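Local coordinates for aminotransferase, class I and II (Erwinia tasmaniensis, PDB 5Z0Q), which belongs to the class I and II aminotransferases, a family of pyridoxal-5'-phosphate-dependent enzymes, and binds that cofactor in a two-chain assembly, at residues 102-107 with 126-131; 116-121 with 166-171. All blocks are in the same frame, centred on the assembly; numbering follows the deposited sequence.

Contact 1 (102-107 with 126-131) packs two helices beside each other, and contact 2 (116-121 with 166-171) pairs two parallel strands of the sheet beneath them; their centres are 11 Å apart. The chain runs from helix 101-111 into strand 117-122 and on into helix 127-134, so the segments of the two contacts alternate. Phe128 joins them: its O lies 3.2 Å from CD1 of Leu170, and its ring also packs on the backbone of Leu171. O of Ala107 likewise packs against CD2 of Leu168, 3.7 Å away. The pyridoxal-5'-phosphate is nearer contact 1, about 5 Å from the side chain of Phe128 and about 10 Å from that of Leu170.

Contact 1 (102-107 with 126-131); sequences TGINIA and PPFFLA
Ile104 and Phe128 make the main apolar touch between these two helices. The CD1 methyl of Ile104 comes within 3.6 Å of CE1 of Phe128, meeting the ring obliquely, and the two side chains cross at about a right angle. In Ile104, CG1 stands anti to the carbonyl carbon (chi1 -63°) and the chain runs on extended, which carries CD1 out to the ring. CG2 of Ile104, the other branch, faces the partner helix between O of Pro127 (4.0 Å) and CB of Ala131 (4.2 Å). Phe128 starts out from its helix away from Ile104, and one side of its ring, CD1, CE1 and CZ, comes back to the methyl.

The polar side chain here joins by packing alone. OD1 of Asn105 rests 3.6 Å from CB of Ala131, where the two backbones also come nearest, with the CA atoms of Asn105 and Ala131 5.3 Å apart. ND2 of Asn105 is hydrogen-bonded within its own helix to O of Val101, which fixes how the amide is turned. Asn105 also packs against Gly269 of the second subunit. No hydrogen bond crosses between the segments. The small side chain of Ala131 is consistent with this close backbone approach; the axes of the two short helical segments come to 9.4 Å at 35°.

Both helices flank the main sheet in the large domain of a fold type I PLP enzyme. Ile104 and Phe128 reach Asp204 on strand 200-204, a residue of the pyridoxal-5'-phosphate pocket, and Phe128 also covers Leu170 and Cys172 on strand 166-172.

Contact 2 (116-121 with 166-171); sequences QSTVSA and EKLLLL
Gln116 and Lys167 lie against each other at the start of the strand pair, their side chains crossing at a slant. The amide of Gln116 is laid along the aliphatic part of the lysine, with OE1 of Gln116 3.3 Å from CG of Lys167 and NE2 of Gln116 near CD and CE of Lys167. The polar ends have other partners: OE1 of Gln116 accepts from N of Glu113, and NZ of Lys167 makes a weak bond to O of Phe111.

Ser117, Val119, Glu166 and Leu169 share one face of the sheet. Glu166 bends at its second torsion (chi2 71°), which brings CG to 3.5 Å from CG2 of Val119 and turns OE1 back for a weak hydrogen bond from OG of Ser117. Its OE2 is held by the backbone N atoms of Ser163 and Gly164. CD1 of Leu169 tucks in from the other end, 4.0 Å from CB of Val119.

On the reverse face Thr118 and Leu168 run side by side, pointing the same way, with CG2 of Thr118 4.1 Å from CB of Leu168. OG1 of Thr118 is hydrogen-bonded to ND1 of His139 and OG of Ser120 to NE2 of the same ring.

The backbones pair in parallel. N of Lys167 reaches O of Ser117 at 3.0 Å, bent (138° at the hydrogen), where a beta bulge shifts the register. Beyond it the ladder is regular: N of Val119 bonds O of Leu168 at 3.0 Å, and N of Leu170 meets O of Val119 almost head-on at 2.7 Å.

In this large mixed sheet of a fold type I PLP enzyme, neighbouring parallel strands 117-122 and 166-172 are flanked by 139-146 and 200-204 respectively. Strand 117-122, helix 127-134 and parallel strand 139-146 form a beta-alpha-beta unit, whose helix covers Thr118 through Pro132 and Leu170 through Phe128.

Contact 1 (102-107 with 126-131)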
ATOM      1  N   THR A 102       1.994   2.550   8.423  1.00 28.57           N
ATOM      2  CA  THR A 102       0.765   3.245   8.056  1.00 27.51           C
ATOM      3  C   THR A 102      -0.278   3.160   9.164  1.00 28.25           C
ATOM      4  O   THR A 102      -1.048   4.106   9.358  1.00 24.99           O
ATOM      5  CB  THR A 102       0.205   2.685   6.745  1.00 28.79           C
ATOM      6  OG1 THR A 102      -1.025   3.349   6.427  1.00 22.19           O
ATOM      7  CG2 THR A 102      -0.043   1.184   6.851  1.00 27.72           C
ATOM      8  N   GLY A 103      -0.311   2.050   9.907  1.00 23.02           N
ATOM      9  CA  GLY A 103      -1.226   1.951  11.031  1.00 26.21           C
ATOM     10  C   GLY A 103      -0.884   2.906  12.157  1.00 24.17           C
ATOM     11  O   GLY A 103      -1.777   3.384  12.862  1.00 26.61           O
ATOM     12  N   ILE A 104       0.404   3.196  12.342  1.00 27.17           N
ATOM     13  CA  ILE A 104       0.810   4.168  13.352  1.00 22.96           C
ATOM     14  C   ILE A 104       0.376   5.571  12.946  1.00 25.93           C
ATOM     15  O   ILE A 104      -0.111   6.350  13.773  1.00 23.58           O
ATOM     16  CB  ILE A 104       2.329   4.086  13.581  1.00 17.98           C
ATOM     17  CG1 ILE A 104       2.714   2.710  14.127  1.00 22.43           C
ATOM     18  CG2 ILE A 104       2.792   5.190  14.519  1.00 21.93           C
ATOM     19  CD1 ILE A 104       4.206   2.491  14.242  1.00 29.60           C
ATOM     20  N   ASN A 105       0.535   5.911  11.665  1.00 23.84           N
ATOM     21  CA  ASN A 105       0.186   7.251  11.206  1.00 21.77           C
ATOM     22  C   ASN A 105      -1.320   7.479  11.256  1.00 26.63           C
ATOM     23  O   ASN A 105      -1.781   8.513  11.750  1.00 23.79           O
ATOM     24  CB  ASN A 105       0.726   7.479   9.795  1.00 16.86           C
ATOM     25  CG  ASN A 105       2.217   7.757   9.783  1.00 20.81           C
ATOM     26  OD1 ASN A 105       2.645   8.907   9.694  1.00 27.34           O
ATOM     27  ND2 ASN A 105       3.016   6.701   9.879  1.00 22.80           N
ATOM     28  N   ILE A 106      -2.104   6.520  10.752  1.00 26.07           N
ATOM     29  CA  ILE A 106      -3.559   6.662  10.771  1.00 21.80           C
ATOM     30  C   ILE A 106      -4.059   6.851  12.196  1.00 23.05           C
ATOM     31  O   ILE A 106      -4.936   7.683  12.457  1.00 27.72           O
ATOM     32  CB  ILE A 106      -4.229   5.449  10.100  1.00 23.37           C
ATOM     33  CG1 ILE A 106      -3.794   5.325   8.642  1.00 23.73           C
ATOM     34  CG2 ILE A 106      -5.745   5.568  10.179  1.00 21.52           C
ATOM     35  CD1 ILE A 106      -4.149   3.991   8.029  1.00 22.01           C
ATOM     36  N   ALA A 107      -3.502   6.089  13.141  1.00 22.18           N
ATOM     37  CA  ALA A 107      -3.933   6.196  14.531  1.00 21.16           C
ATOM     38  C   ALA A 107      -3.710   7.601  15.077  1.00 22.03           C
ATOM     39  O   ALA A 107      -4.561   8.137  15.797  1.00 22.79           O
ATOM     40  CB  ALA A 107      -3.198   5.165  15.386  1.00 18.80           C
ATOM     41  N   PRO A 126      11.477   4.840  15.158  1.00 31.16           N
ATOM     42  CA  PRO A 126      11.469   6.262  14.753  1.00 26.38           C
ATOM     43  C   PRO A 126      10.095   6.769  14.337  1.00 35.19           C
ATOM     44  O   PRO A 126       9.741   7.905  14.688  1.00 38.53           O
ATOM     45  CB  PRO A 126      12.463   6.297  13.583  1.00 23.91           C
ATOM     46  CG  PRO A 126      13.415   5.195  13.891  1.00 30.06           C
ATOM     47  CD  PRO A 126      12.610   4.108  14.563  1.00 35.12           C
ATOM     48  N   PRO A 127       9.288   6.000  13.589  1.00 34.21           N
ATOM     49  CA  PRO A 127       7.956   6.513  13.215  1.00 28.58           C
ATOM     50  C   PRO A 127       7.051   6.848  14.394  1.00 32.15           C
ATOM     51  O   PRO A 127       6.012   7.486  14.181  1.00 35.27           O
ATOM     52  CB  PRO A 127       7.365   5.376  12.373  1.00 23.72           C
ATOM     53  CG  PRO A 127       8.536   4.721  11.785  1.00 27.72           C
ATOM     54  CD  PRO A 127       9.574   4.743  12.867  1.00 29.19           C
ATOM     55  N   PHE A 128       7.406   6.456  15.620  1.00 34.32           N
ATOM     56  CA  PHE A 128       6.531   6.728  16.758  1.00 36.79           C
ATOM     57  C   PHE A 128       6.479   8.215  17.084  1.00 38.19           C
ATOM     58  O   PHE A 128       5.417   8.738  17.437  1.00 45.40           O
ATOM     59  CB  PHE A 128       6.981   5.922  17.973  1.00 32.44           C
ATOM     60  CG  PHE A 128       6.369   4.558  18.045  1.00 37.72           C
ATOM     61  CD1 PHE A 128       6.789   3.552  17.195  1.00 37.74           C
ATOM     62  CD2 PHE A 128       5.366   4.284  18.955  1.00 38.50           C
ATOM     63  CE1 PHE A 128       6.224   2.297  17.257  1.00 32.15           C
ATOM     64  CE2 PHE A 128       4.798   3.032  19.023  1.00 37.57           C
ATOM     65  CZ  PHE A 128       5.227   2.037  18.173  1.00 32.07           C
ATOM     66  N   PHE A 129       7.610   8.912  16.985  1.00 36.46           N
ATOM     67  CA  PHE A 129       7.612  10.361  17.130  1.00 37.30           C
ATOM     68  C   PHE A 129       7.686  11.087  15.794  1.00 33.84           C
ATOM     69  O   PHE A 129       7.551  12.316  15.766  1.00 37.88           O
ATOM     70  CB  PHE A 129       8.767  10.814  18.037  1.00 32.67           C
ATOM     71  CG  PHE A 129      10.119  10.333  17.597  1.00 28.36           C
ATOM     72  CD1 PHE A 129      10.615   9.119  18.042  1.00 36.72           C
ATOM     73  CD2 PHE A 129      10.904  11.103  16.755  1.00 33.10           C
ATOM     74  CE1 PHE A 129      11.861   8.676  17.646  1.00 34.59           C
ATOM     75  CE2 PHE A 129      12.152  10.666  16.355  1.00 39.99           C
ATOM     76  CZ  PHE A 129      12.631   9.450  16.802  1.00 38.66           C
ATOM     77  N   LEU A 130       7.887  10.361  14.692  1.00 28.41           N
ATOM     78  CA  LEU A 130       7.819  10.973  13.371  1.00 29.42           C
ATOM     79  C   LEU A 130       6.382  11.182  12.915  1.00 31.65           C
ATOM     80  O   LEU A 130       6.100  12.141  12.189  1.00 32.06           O
ATOM     81  CB  LEU A 130       8.571  10.116  12.351  1.00 27.71           C
ATOM     82  CG  LEU A 130       9.915  10.655  11.856  1.00 41.93           C
ATOM     83  CD1 LEU A 130      10.875  10.875  13.016  1.00 36.50           C
ATOM     84  CD2 LEU A 130      10.521   9.717  10.823  1.00 35.68           C
ATOM     85  N   ALA A 131       5.464  10.299  13.326  1.00 31.63           N
ATOM     86  CA  ALA A 131       4.065  10.466  12.934  1.00 27.47           C
ATOM     87  C   ALA A 131       3.439  11.714  13.549  1.00 33.40           C
ATOM     88  O   ALA A 131       2.781  12.469  12.814  1.00 32.97           O
ATOM     89  CB  ALA A 131       3.273   9.198  13.269  1.00 24.58           C
TER

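Contact 2 (116-121 with 166-171)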
ATOM      1  N   GLN A 116      -3.896  18.428  20.919  1.00 40.60           N
ATOM      2  CA  GLN A 116      -3.571  17.272  21.737  1.00 35.79           C
ATOM      3  C   GLN A 116      -2.230  16.674  21.328  1.00 35.94           C
ATOM      4  O   GLN A 116      -1.765  16.838  20.197  1.00 42.27           O
ATOM      5  CB  GLN A 116      -4.677  16.217  21.639  1.00 37.82           C
ATOM      6  CG  GLN A 116      -6.001  16.667  22.235  1.00 41.39           C
ATOM      7  CD  GLN A 116      -7.108  15.652  22.041  1.00 46.99           C
ATOM      8  OE1 GLN A 116      -7.148  14.941  21.036  1.00 47.77           O
ATOM      9  NE2 GLN A 116      -8.016  15.576  23.007  1.00 49.28           N
ATOM     10  N   SER A 117      -1.609  15.972  22.272  1.00 28.57           N
ATOM     11  CA  SER A 117      -0.265  15.441  22.106  1.00 33.50           C
ATOM     12  C   SER A 117      -0.267  13.926  22.251  1.00 30.41           C
ATOM     13  O   SER A 117      -1.262  13.310  22.645  1.00 24.33           O
ATOM     14  CB  SER A 117       0.701  16.064  23.124  1.00 34.43           C
ATOM     15  OG  SER A 117       0.361  15.694  24.449  1.00 31.88           O
ATOM     16  N   THR A 118       0.878  13.328  21.927  1.00 28.83           N
ATOM     17  CA  THR A 118       1.098  11.898  22.063  1.00 26.73           C
ATOM     18  C   THR A 118       2.201  11.642  23.083  1.00 30.93           C
ATOM     19  O   THR A 118       3.045  12.503  23.348  1.00 29.43           O
ATOM     20  CB  THR A 118       1.476  11.254  20.721  1.00 25.88           C
ATOM     21  OG1 THR A 118       2.716  11.802  20.259  1.00 28.79           O
ATOM     22  CG2 THR A 118       0.397  11.510  19.681  1.00 26.22           C
ATOM     23  N   VAL A 119       2.182  10.441  23.660  1.00 24.79           N
ATOM     24  CA  VAL A 119       3.174  10.017  24.640  1.00 22.71           C
ATOM     25  C   VAL A 119       3.749   8.680  24.203  1.00 24.45           C
ATOM     26  O   VAL A 119       3.007   7.778  23.796  1.00 30.71           O
ATOM     27  CB  VAL A 119       2.577   9.901  26.058  1.00 24.99           C
ATOM     28  CG1 VAL A 119       3.680   9.664  27.081  1.00 20.55           C
ATOM     29  CG2 VAL A 119       1.781  11.137  26.406  1.00 24.49           C
ATOM     30  N   SER A 120       5.070   8.549  24.292  1.00 23.26           N
ATOM     31  CA  SER A 120       5.737   7.289  24.007  1.00 29.00           C
ATOM     32  C   SER A 120       7.035   7.239  24.800  1.00 27.50           C
ATOM     33  O   SER A 120       7.379   8.174  25.530  1.00 30.11           O
ATOM     34  CB  SER A 120       6.003   7.122  22.507  1.00 29.25           C
ATOM     35  OG  SER A 120       7.113   7.904  22.101  1.00 28.28           O
ATOM     36  N   ALA A 121       7.754   6.135  24.653  1.00 27.76           N
ATOM     37  CA  ALA A 121       9.057   5.983  25.275  1.00 27.84           C
ATOM     38  C   ALA A 121      10.148   6.499  24.342  1.00 29.71           C
ATOM     39  O   ALA A 121       9.930   6.709  23.147  1.00 26.51           O
ATOM     40  CB  ALA A 121       9.319   4.519  25.632  1.00 25.21           C
ATOM     41  N   GLU A 166      -2.321  15.612  26.577  1.00 32.44           N
ATOM     42  CA  GLU A 166      -2.016  14.269  26.106  1.00 31.32           C
ATOM     43  C   GLU A 166      -3.298  13.498  25.817  1.00 29.03           C
ATOM     44  O   GLU A 166      -4.306  13.656  26.512  1.00 34.17           O
ATOM     45  CB  GLU A 166      -1.166  13.529  27.140  1.00 32.15           C
ATOM     46  CG  GLU A 166       0.234  14.116  27.348  1.00 39.79           C
ATOM     47  CD  GLU A 166       0.232  15.449  28.076  1.00 45.18           C
ATOM     48  OE1 GLU A 166       0.774  16.431  27.524  1.00 44.32           O
ATOM     49  OE2 GLU A 166      -0.318  15.515  29.196  1.00 40.09           O
ATOM     50  N   LYS A 167      -3.257  12.660  24.781  1.00 27.65           N
ATOM     51  CA  LYS A 167      -4.466  11.989  24.315  1.00 32.15           C
ATOM     52  C   LYS A 167      -4.200  10.562  23.846  1.00 27.28           C
ATOM     53  O   LYS A 167      -5.021   9.668  24.080  1.00 32.52           O
ATOM     54  CB  LYS A 167      -5.107  12.800  23.186  1.00 37.52           C
ATOM     55  CG  LYS A 167      -6.377  12.192  22.608  1.00 42.40           C
ATOM     56  CD  LYS A 167      -7.444  12.000  23.673  1.00 42.50           C
ATOM     57  CE  LYS A 167      -8.838  12.109  23.072  1.00 48.22           C
ATOM     58  NZ  LYS A 167      -8.984  11.290  21.836  1.00 50.91           N
ATOM     59  N   LEU A 168      -3.068  10.333  23.186  1.00 27.78           N
ATOM     60  CA  LEU A 168      -2.763   9.044  22.575  1.00 25.28           C
ATOM     61  C   LEU A 168      -1.441   8.526  23.121  1.00 23.21           C
ATOM     62  O   LEU A 168      -0.410   9.194  22.997  1.00 25.78           O
ATOM     63  CB  LEU A 168      -2.709   9.161  21.051  1.00 24.81           C
ATOM     64  CG  LEU A 168      -2.416   7.887  20.258  1.00 21.79           C
ATOM     65  CD1 LEU A 168      -3.439   6.807  20.570  1.00 21.87           C
ATOM     66  CD2 LEU A 168      -2.388   8.184  18.767  1.00 22.33           C
ATOM     67  N   LEU A 169      -1.472   7.335  23.714  1.00 24.41           N
ATOM     68  CA  LEU A 169      -0.283   6.688  24.254  1.00 20.36           C
ATOM     69  C   LEU A 169       0.226   5.664  23.246  1.00 24.28           C
ATOM     70  O   LEU A 169      -0.502   4.737  22.876  1.00 29.40           O
ATOM     71  CB  LEU A 169      -0.585   6.017  25.593  1.00 27.49           C
ATOM     72  CG  LEU A 169       0.542   5.168  26.186  1.00 25.78           C
ATOM     73  CD1 LEU A 169       1.755   6.027  26.507  1.00 23.78           C
ATOM     74  CD2 LEU A 169       0.067   4.420  27.421  1.00 22.47           C
ATOM     75  N   LEU A 170       1.473   5.829  22.811  1.00 27.89           N
ATOM     76  CA  LEU A 170       2.087   4.949  21.823  1.00 26.52           C
ATOM     77  C   LEU A 170       3.018   3.978  22.542  1.00 26.81           C
ATOM     78  O   LEU A 170       4.068   4.379  23.054  1.00 31.97           O
ATOM     79  CB  LEU A 170       2.842   5.762  20.773  1.00 27.12           C
ATOM     80  CG  LEU A 170       2.029   6.806  20.005  1.00 26.33           C
ATOM     81  CD1 LEU A 170       2.904   7.517  18.990  1.00 29.79           C
ATOM     82  CD2 LEU A 170       0.834   6.166  19.324  1.00 29.49           C
ATOM     83  N   LEU A 171       2.634   2.705  22.575  1.00 28.96           N
ATOM     84  CA  LEU A 171       3.414   1.660  23.217  1.00 24.19           C
ATOM     85  C   LEU A 171       4.048   0.751  22.171  1.00 27.72           C
ATOM     86  O   LEU A 171       3.664   0.749  20.998  1.00 29.93           O
ATOM     87  CB  LEU A 171       2.548   0.830  24.169  1.00 24.97           C
ATOM     88  CG  LEU A 171       1.940   1.564  25.364  1.00 27.04           C
ATOM     89  CD1 LEU A 171       1.159   0.595  26.236  1.00 25.50           C
ATOM     90  CD2 LEU A 171       3.022   2.269  26.168  1.00 25.36           C
TER